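Local coordinates for EDD domain protein, DegV family (Ruminococcus gnavus, PDB 3JR7), which is of unknown function but may bind lipids, possibly fatty acids, like other DegV-family proteins, at residues Val26-Glu31 against Trp56-Ser61; Glu86-Ser91 against Ser109-Ser114; Arg98-Thr103 against Gln152-Gly157. All coordinates share one frame; numbering follows the deposited sequence.

Contact 1. Residues Val26-Glu31 against Trp56-Ser61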
# COMPACT_ATOMS: atom_id res chain seq x y z
N VAL A 26 8.02 1.26 7.02
CA VAL A 26 7.11 1.08 5.90
C VAL A 26 7.59 1.97 4.77
O VAL A 26 7.92 3.14 5.01
CB VAL A 26 5.69 1.49 6.32
CG1 VAL A 26 4.68 1.18 5.18
CG2 VAL A 26 5.30 0.76 7.61
N ASP A 27 7.66 1.45 3.54
CA ASP A 27 8.01 2.35 2.45
C ASP A 27 6.87 3.35 2.25
O ASP A 27 5.76 3.17 2.75
CB ASP A 27 8.44 1.64 1.15
CG ASP A 27 7.30 0.90 0.44
OD1 ASP A 27 6.11 1.33 0.48
OD2 ASP A 27 7.63 -0.08 -0.25
N SER A 28 7.17 4.46 1.57
CA SER A 28 6.29 5.64 1.66
C SER A 28 4.95 5.41 0.93
O SER A 28 4.00 6.12 1.13
CB SER A 28 6.99 6.87 1.10
OG SER A 28 7.26 6.70 -0.26
N CYS A 29 4.87 4.36 0.13
CA CYS A 29 3.59 4.03 -0.51
C CYS A 29 2.52 3.73 0.53
O CYS A 29 1.35 4.12 0.37
CB CYS A 29 3.76 2.87 -1.50
SG CYS A 29 2.26 2.58 -2.44
N GLY A 30 2.93 3.11 1.62
CA GLY A 30 2.00 2.72 2.65
C GLY A 30 1.59 3.90 3.49
O GLY A 30 2.44 4.44 4.20
N GLU A 31 0.30 4.27 3.45
CA GLU A 31 -0.17 5.46 4.16
C GLU A 31 -0.14 5.26 5.67
O GLU A 31 -0.34 4.17 6.11
CB GLU A 31 -1.61 5.85 3.74
CG GLU A 31 -1.81 6.33 2.33
CD GLU A 31 -1.71 5.26 1.27
OE1 GLU A 31 -1.85 4.04 1.59
OE2 GLU A 31 -1.50 5.65 0.10
N TRP A 56 11.26 14.67 -6.76
CA TRP A 56 10.78 14.85 -5.41
C TRP A 56 10.95 13.57 -4.58
O TRP A 56 11.02 12.48 -5.12
CB TRP A 56 9.28 15.12 -5.45
CG TRP A 56 8.84 16.52 -5.73
CD1 TRP A 56 9.35 17.68 -5.20
CD2 TRP A 56 7.72 16.91 -6.52
NE1 TRP A 56 8.62 18.77 -5.65
CE2 TRP A 56 7.62 18.32 -6.46
CE3 TRP A 56 6.79 16.20 -7.28
CZ2 TRP A 56 6.62 19.02 -7.13
CZ3 TRP A 56 5.81 16.89 -7.94
CH2 TRP A 56 5.73 18.29 -7.87
N THR A 57 10.94 13.73 -3.27
CA THR A 57 10.92 12.65 -2.33
C THR A 57 9.49 12.53 -1.85
O THR A 57 8.82 13.55 -1.55
CB THR A 57 11.94 12.90 -1.18
OG1 THR A 57 13.24 12.99 -1.77
CG2 THR A 57 11.95 11.77 -0.16
N ASP A 58 8.98 11.29 -1.84
CA ASP A 58 7.63 11.02 -1.38
C ASP A 58 7.64 11.08 0.13
O ASP A 58 7.79 10.07 0.80
CB ASP A 58 7.12 9.66 -1.88
CG ASP A 58 5.73 9.31 -1.33
OD1 ASP A 58 5.03 10.21 -0.78
OD2 ASP A 58 5.33 8.11 -1.44
N ASP A 59 7.43 12.28 0.65
CA ASP A 59 7.37 12.45 2.06
C ASP A 59 6.34 13.53 2.43
O ASP A 59 5.60 14.05 1.57
CB ASP A 59 8.78 12.70 2.62
CG ASP A 59 9.36 14.05 2.20
OD1 ASP A 59 8.61 15.01 1.84
OD2 ASP A 59 10.58 14.16 2.27
N ASP A 60 6.29 13.84 3.71
CA ASP A 60 5.20 14.64 4.29
C ASP A 60 5.28 16.09 3.86
O ASP A 60 4.32 16.84 4.01
CB ASP A 60 5.24 14.49 5.80
CG ASP A 60 5.41 12.99 6.21
OD1 ASP A 60 4.35 12.30 6.17
OD2 ASP A 60 6.58 12.51 6.46
N SER A 61 6.39 16.46 3.26
CA SER A 61 6.55 17.80 2.75
C SER A 61 5.91 17.96 1.37
O SER A 61 5.73 19.09 0.89
CB SER A 61 8.04 18.16 2.71
OG SER A 61 8.66 17.65 1.54

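Contact 2. Residues Glu86-Ser91 against Ser109-Ser114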
# COMPACT_ATOMS: atom_id res chain seq x y z
N GLU A 86 20.85 1.41 1.15
CA GLU A 86 21.58 2.12 2.18
C GLU A 86 20.62 2.86 3.08
O GLU A 86 20.83 2.91 4.28
CB GLU A 86 22.59 3.09 1.57
CG GLU A 86 23.75 2.33 0.88
CD GLU A 86 23.37 1.68 -0.48
OE1 GLU A 86 22.42 2.16 -1.16
OE2 GLU A 86 24.10 0.72 -0.89
N ARG A 87 19.57 3.44 2.50
CA ARG A 87 18.55 4.06 3.31
C ARG A 87 17.85 3.05 4.22
O ARG A 87 17.50 3.38 5.35
CB ARG A 87 17.50 4.74 2.47
CG ARG A 87 17.07 6.08 3.03
CD ARG A 87 17.66 7.24 2.18
NE ARG A 87 17.57 6.82 0.77
CZ ARG A 87 16.42 6.61 0.10
NH1 ARG A 87 15.21 6.84 0.68
NH2 ARG A 87 16.50 6.18 -1.17
N TYR A 88 17.57 1.86 3.71
CA TYR A 88 16.92 0.86 4.55
C TYR A 88 17.85 0.46 5.69
O TYR A 88 17.45 0.38 6.86
CB TYR A 88 16.51 -0.34 3.73
CG TYR A 88 15.16 -0.23 3.06
CD1 TYR A 88 13.98 -0.24 3.83
CD2 TYR A 88 15.04 -0.24 1.66
CE1 TYR A 88 12.77 -0.18 3.25
CE2 TYR A 88 13.79 -0.23 1.06
CZ TYR A 88 12.67 -0.18 1.88
OH TYR A 88 11.43 -0.17 1.32
N MSE A 89 19.12 0.22 5.33
CA MSE A 89 20.12 -0.13 6.36
C MSE A 89 20.16 0.87 7.49
O MSE A 89 20.15 0.51 8.67
CB MSE A 89 21.52 -0.30 5.77
CG MSE A 89 22.53 -0.80 6.82
SE MSE A 89 24.38 -0.60 6.24
CE MSE A 89 24.58 1.27 6.81
N GLU A 90 20.21 2.14 7.15
CA GLU A 90 20.27 3.19 8.16
C GLU A 90 19.02 3.19 9.05
O GLU A 90 19.11 3.44 10.25
CB GLU A 90 20.47 4.56 7.50
CG GLU A 90 21.85 4.70 6.81
CD GLU A 90 21.96 5.87 5.81
OE1 GLU A 90 21.04 6.73 5.76
OE2 GLU A 90 22.99 5.92 5.07
N SER A 91 17.85 2.89 8.48
CA SER A 91 16.62 2.82 9.28
C SER A 91 16.62 1.63 10.24
O SER A 91 15.92 1.65 11.25
CB SER A 91 15.38 2.76 8.39
OG SER A 91 15.19 1.45 7.80
N SER A 109 7.70 -3.42 -7.70
CA SER A 109 8.68 -2.43 -7.24
C SER A 109 9.93 -3.16 -6.75
O SER A 109 9.84 -4.24 -6.22
CB SER A 109 8.10 -1.64 -6.06
OG SER A 109 9.06 -0.77 -5.46
N GLY A 110 11.08 -2.52 -6.87
CA GLY A 110 12.31 -3.02 -6.26
C GLY A 110 12.45 -2.71 -4.77
O GLY A 110 13.51 -3.02 -4.15
N SER A 111 11.39 -2.20 -4.14
CA SER A 111 11.45 -1.77 -2.73
C SER A 111 11.75 -2.99 -1.83
O SER A 111 12.65 -2.92 -1.00
CB SER A 111 10.14 -1.06 -2.30
OG SER A 111 10.24 -0.59 -0.96
N TYR A 112 11.02 -4.08 -2.03
CA TYR A 112 11.26 -5.35 -1.31
C TYR A 112 12.74 -5.79 -1.43
O TYR A 112 13.42 -5.98 -0.44
CB TYR A 112 10.39 -6.49 -1.82
CG TYR A 112 10.67 -7.80 -1.08
CD1 TYR A 112 10.27 -7.98 0.24
CD2 TYR A 112 11.32 -8.83 -1.71
CE1 TYR A 112 10.54 -9.16 0.94
CE2 TYR A 112 11.60 -10.04 -1.02
CZ TYR A 112 11.23 -10.18 0.29
OH TYR A 112 11.51 -11.36 0.95
N ASN A 113 13.21 -5.97 -2.64
CA ASN A 113 14.62 -6.40 -2.82
C ASN A 113 15.67 -5.48 -2.18
O ASN A 113 16.71 -5.92 -1.60
CB ASN A 113 14.88 -6.58 -4.31
CG ASN A 113 14.25 -7.84 -4.85
OD1 ASN A 113 13.81 -8.72 -4.10
ND2 ASN A 113 14.23 -7.94 -6.16
N SER A 114 15.39 -4.18 -2.24
CA SER A 114 16.21 -3.19 -1.62
C SER A 114 16.28 -3.31 -0.10
O SER A 114 17.37 -3.25 0.47
CB SER A 114 15.71 -1.84 -2.02
OG SER A 114 16.54 -0.87 -1.51

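Contact 3. Residues Arg98-Thr103 against Gln152-Gly157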
# COMPACT_ATOMS: atom_id res chain seq x y z
N ARG A 98 13.75 -5.23 17.71
CA ARG A 98 13.08 -5.95 16.63
C ARG A 98 12.68 -4.98 15.53
O ARG A 98 12.00 -3.99 15.78
CB ARG A 98 11.86 -6.68 17.19
CG ARG A 98 12.19 -7.59 18.37
CD ARG A 98 11.01 -8.35 18.93
NE ARG A 98 10.05 -7.49 19.57
CZ ARG A 98 10.19 -6.90 20.78
NH1 ARG A 98 11.33 -7.06 21.49
NH2 ARG A 98 9.19 -6.16 21.28
N ILE A 99 13.11 -5.27 14.31
CA ILE A 99 12.80 -4.45 13.15
C ILE A 99 11.91 -5.20 12.16
O ILE A 99 12.25 -6.29 11.69
CB ILE A 99 14.06 -4.02 12.42
CG1 ILE A 99 15.03 -3.35 13.42
CG2 ILE A 99 13.69 -3.07 11.23
CD1 ILE A 99 14.53 -1.99 14.01
N TYR A 100 10.77 -4.60 11.84
CA TYR A 100 9.80 -5.18 10.89
C TYR A 100 9.72 -4.22 9.74
O TYR A 100 9.51 -3.04 9.96
CB TYR A 100 8.42 -5.32 11.55
CG TYR A 100 8.40 -6.16 12.79
CD1 TYR A 100 8.43 -7.55 12.71
CD2 TYR A 100 8.31 -5.57 14.05
CE1 TYR A 100 8.43 -8.33 13.85
CE2 TYR A 100 8.27 -6.35 15.22
CZ TYR A 100 8.34 -7.73 15.10
OH TYR A 100 8.30 -8.52 16.20
N VAL A 101 9.87 -4.68 8.52
CA VAL A 101 9.86 -3.81 7.34
C VAL A 101 8.68 -4.23 6.46
O VAL A 101 8.49 -5.44 6.20
CB VAL A 101 11.19 -3.90 6.57
CG1 VAL A 101 11.32 -2.76 5.51
CG2 VAL A 101 12.39 -3.86 7.54
N VAL A 102 7.89 -3.27 6.00
CA VAL A 102 6.73 -3.57 5.14
C VAL A 102 6.88 -2.82 3.85
O VAL A 102 7.07 -1.60 3.88
CB VAL A 102 5.43 -3.13 5.80
CG1 VAL A 102 4.21 -3.49 4.84
CG2 VAL A 102 5.29 -3.80 7.18
N THR A 103 6.87 -3.53 2.73
CA THR A 103 7.11 -2.96 1.42
C THR A 103 6.01 -3.24 0.45
O THR A 103 5.21 -4.17 0.62
CB THR A 103 8.44 -3.46 0.76
OG1 THR A 103 8.30 -4.81 0.30
CG2 THR A 103 9.63 -3.34 1.72
N GLN A 152 -0.36 -4.98 16.43
CA GLN A 152 -1.34 -5.77 17.17
C GLN A 152 -0.68 -7.01 17.76
O GLN A 152 -0.82 -7.28 18.97
CB GLN A 152 -2.53 -6.14 16.26
CG GLN A 152 -3.63 -6.98 16.96
CD GLN A 152 -4.62 -7.62 15.97
OE1 GLN A 152 -4.55 -7.41 14.75
NE2 GLN A 152 -5.52 -8.41 16.49
N CYS A 153 0.10 -7.73 16.96
CA CYS A 153 0.86 -8.89 17.45
C CYS A 153 1.83 -8.54 18.57
O CYS A 153 1.91 -9.26 19.59
CB CYS A 153 1.62 -9.51 16.31
SG CYS A 153 0.52 -10.21 15.06
N GLU A 154 2.57 -7.46 18.39
CA GLU A 154 3.50 -6.97 19.43
C GLU A 154 2.74 -6.68 20.74
O GLU A 154 3.16 -7.10 21.80
CB GLU A 154 4.28 -5.75 18.98
CG GLU A 154 5.55 -6.07 18.11
CD GLU A 154 6.74 -6.60 18.91
OE1 GLU A 154 6.74 -6.46 20.16
OE2 GLU A 154 7.70 -7.16 18.31
N LYS A 155 1.58 -6.03 20.62
CA LYS A 155 0.77 -5.71 21.77
C LYS A 155 0.24 -6.98 22.47
O LYS A 155 0.14 -7.00 23.70
CB LYS A 155 -0.38 -4.78 21.36
CG LYS A 155 -1.38 -4.52 22.43
CD LYS A 155 -2.25 -3.29 22.17
CE LYS A 155 -3.32 -3.16 23.27
NZ LYS A 155 -4.07 -1.86 23.19
N ALA A 156 -0.04 -8.03 21.70
CA ALA A 156 -0.42 -9.32 22.28
C ALA A 156 0.75 -10.04 22.98
O ALA A 156 0.53 -11.10 23.56
CB ALA A 156 -1.07 -10.20 21.25
N GLY A 157 1.97 -9.51 22.93
CA GLY A 157 3.12 -10.17 23.56
C GLY A 157 3.77 -11.31 22.78
O GLY A 157 4.42 -12.16 23.35

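Contact 1. Residues Val26-Glu31 against Trp56-Ser61
Ser28 and Asp58 make this contact almost alone, through one short hydrogen bond from Ser28 OG to Asp58 OD2 (2.7 Å). Ser28 OG sits between its own backbone N and carbonyl carbon (chi1 64°), while Asp58 carries CG anti to the backbone N (chi1 176°), and these torsions turn the two polar ends to each other. The hydroxyl arrives from above the carboxylate, 54° out of its plane. Packing is close here: Ser28 CB also lies 3.3 Å from the carbonyl O of Asp58. Both polar groups are buried and have further partners, since Ser28 OG is bonded to the backbone N of Leu47 and Asp58 OD2 to that of Ile284. Beyond Asp58 the arrangement loosens. Asp60 and Ser61 are exposed, and the chain is organised locally: Asp59 OD1 accepts from Ser61 N (3.0 Å), an Asx turn, and also from Ser61 OG (2.7 Å). On the other segment a type I beta turn from Asp27 to Gly30 brings Ser28 into place. The contact thus joins the turn leaving strand 22-27 to the chain leaving strand 54-57, with strand 42-51 pairing with both strands and helix 283-289 beginning beside Asp58.

Contact 2. Residues Glu86-Ser91 against Ser109-Ser114
Tyr88 reaches from helix 85-92 to the first turn of helix 111-126, and polar and nonpolar contacts share the work along one ring. The hydrogen bond is at the far end of the side chain: Tyr88 OH donates to Ser111 OG over 2.6 Å. Ser111 OG lies near the plane of the ring, so the serine meets the phenol at its edge. With OG anti to the backbone N (chi1 -176°), Ser111 turns its hydroxyl to the tyrosine and, beyond it, to the carboxylate of Asp27.

Van der Waals contact follows further back along the ring. Ser114 OG touches the ring edge, 3.6 Å from Tyr88 CD2 and near the ring plane, while its hydrogen bond goes to the carbonyl O of Pro83. Tyr88 CE2 also lies 3.6 Å from the carbonyl O of Ser111. Val101 and Thr103 of strand 98-103 pack on the tyrosine as well.

Other side-chain bonds stay within each segment. Ser91 OG bonds back to the Tyr88 carbonyl O (2.7 Å), on a lone pair in the carbonyl plane. Before helix 111-126, Ser109 OG accepts from Ser111 N (3.0 Å, 148° at the hydrogen), an ST turn, and Gly110 occupies the N-cap position. Ser109 OG also bonds the polyether molecule in the ligand pocket.

The chemistry is that of a buried phenol whose hydroxyl is provided for by a serine that is itself bonded to an acid. Such a relay would probably favour the Tyr88-to-Ser111 direction of donation, since the serine can then donate its own hydrogen bond to the Asp27 carboxylate, and it probably helps hold the ring in place, together with the packing around it.

Contact 3. Residues Arg98-Thr103 against Gln152-Gly157
Arg98 and Glu154 mark the closest backbone approach, yet their CA atoms are 10.0 Å apart, so strand 98-103 and the last turn of helix 141-155 meet through long side chains. Arg98 grips the carboxylate side-on, NE to OE2 of Glu154 (2.7 Å, 173° at the hydrogen) and NH2 to its OE1 (2.7 Å), with the guanidinium and carboxylate planes only 21° apart. NE uses the syn lone pair of OE2. Tyr100, two residues along the strand, gives its hydroxyl to the same OE2 over 2.6 Å from the anti side, and its ring plane is turned 61° from the carboxylate. A bend in the glutamate chain at chi2 brings the carboxylate to both partners. Arg98 has a second acid, Asp19, in a salt bridge through NH1. Were Glu154 replaced by an alanine, Arg98 NE and NH2 would probably lose their carboxylate and the Tyr100 hydroxyl its acceptor, leaving Asp19 as the acid still paired with the arginine. Three short donor bonds, two of them from a charged guanidinium, would be expected to keep Glu154 ionised despite its burial, and the fork formed by syn and anti approach probably limits how the carboxylate can turn.

How the contacts relate
The three contacts are arranged about neighbouring parallel strands, 22-27 and 98-103. Contacts 1 and 2, with centres about 13 Å apart, are joined by Asp27, whose OD2 lies 2.7 Å from Ser111 OG. Contact 1 meets contact 3 along the sheet, Asp27 N being 3.1 Å from Val102 O (centres about 20 Å apart). Contacts 2 and 3 (centres about 18 Å apart) touch as strand 98-103 alternates: Val101 and Thr103 pack on the helices of contact 2, Tyr88 OH lying 3.7 Å from Thr103 CG2, whereas Arg98 and Tyr100 point to helix 141-155. The bound polyether, probably from the crystallisation liquor, is about 4 Å from the Cys29 side chain and hydrogen-bonded to Ser109 of contact 2.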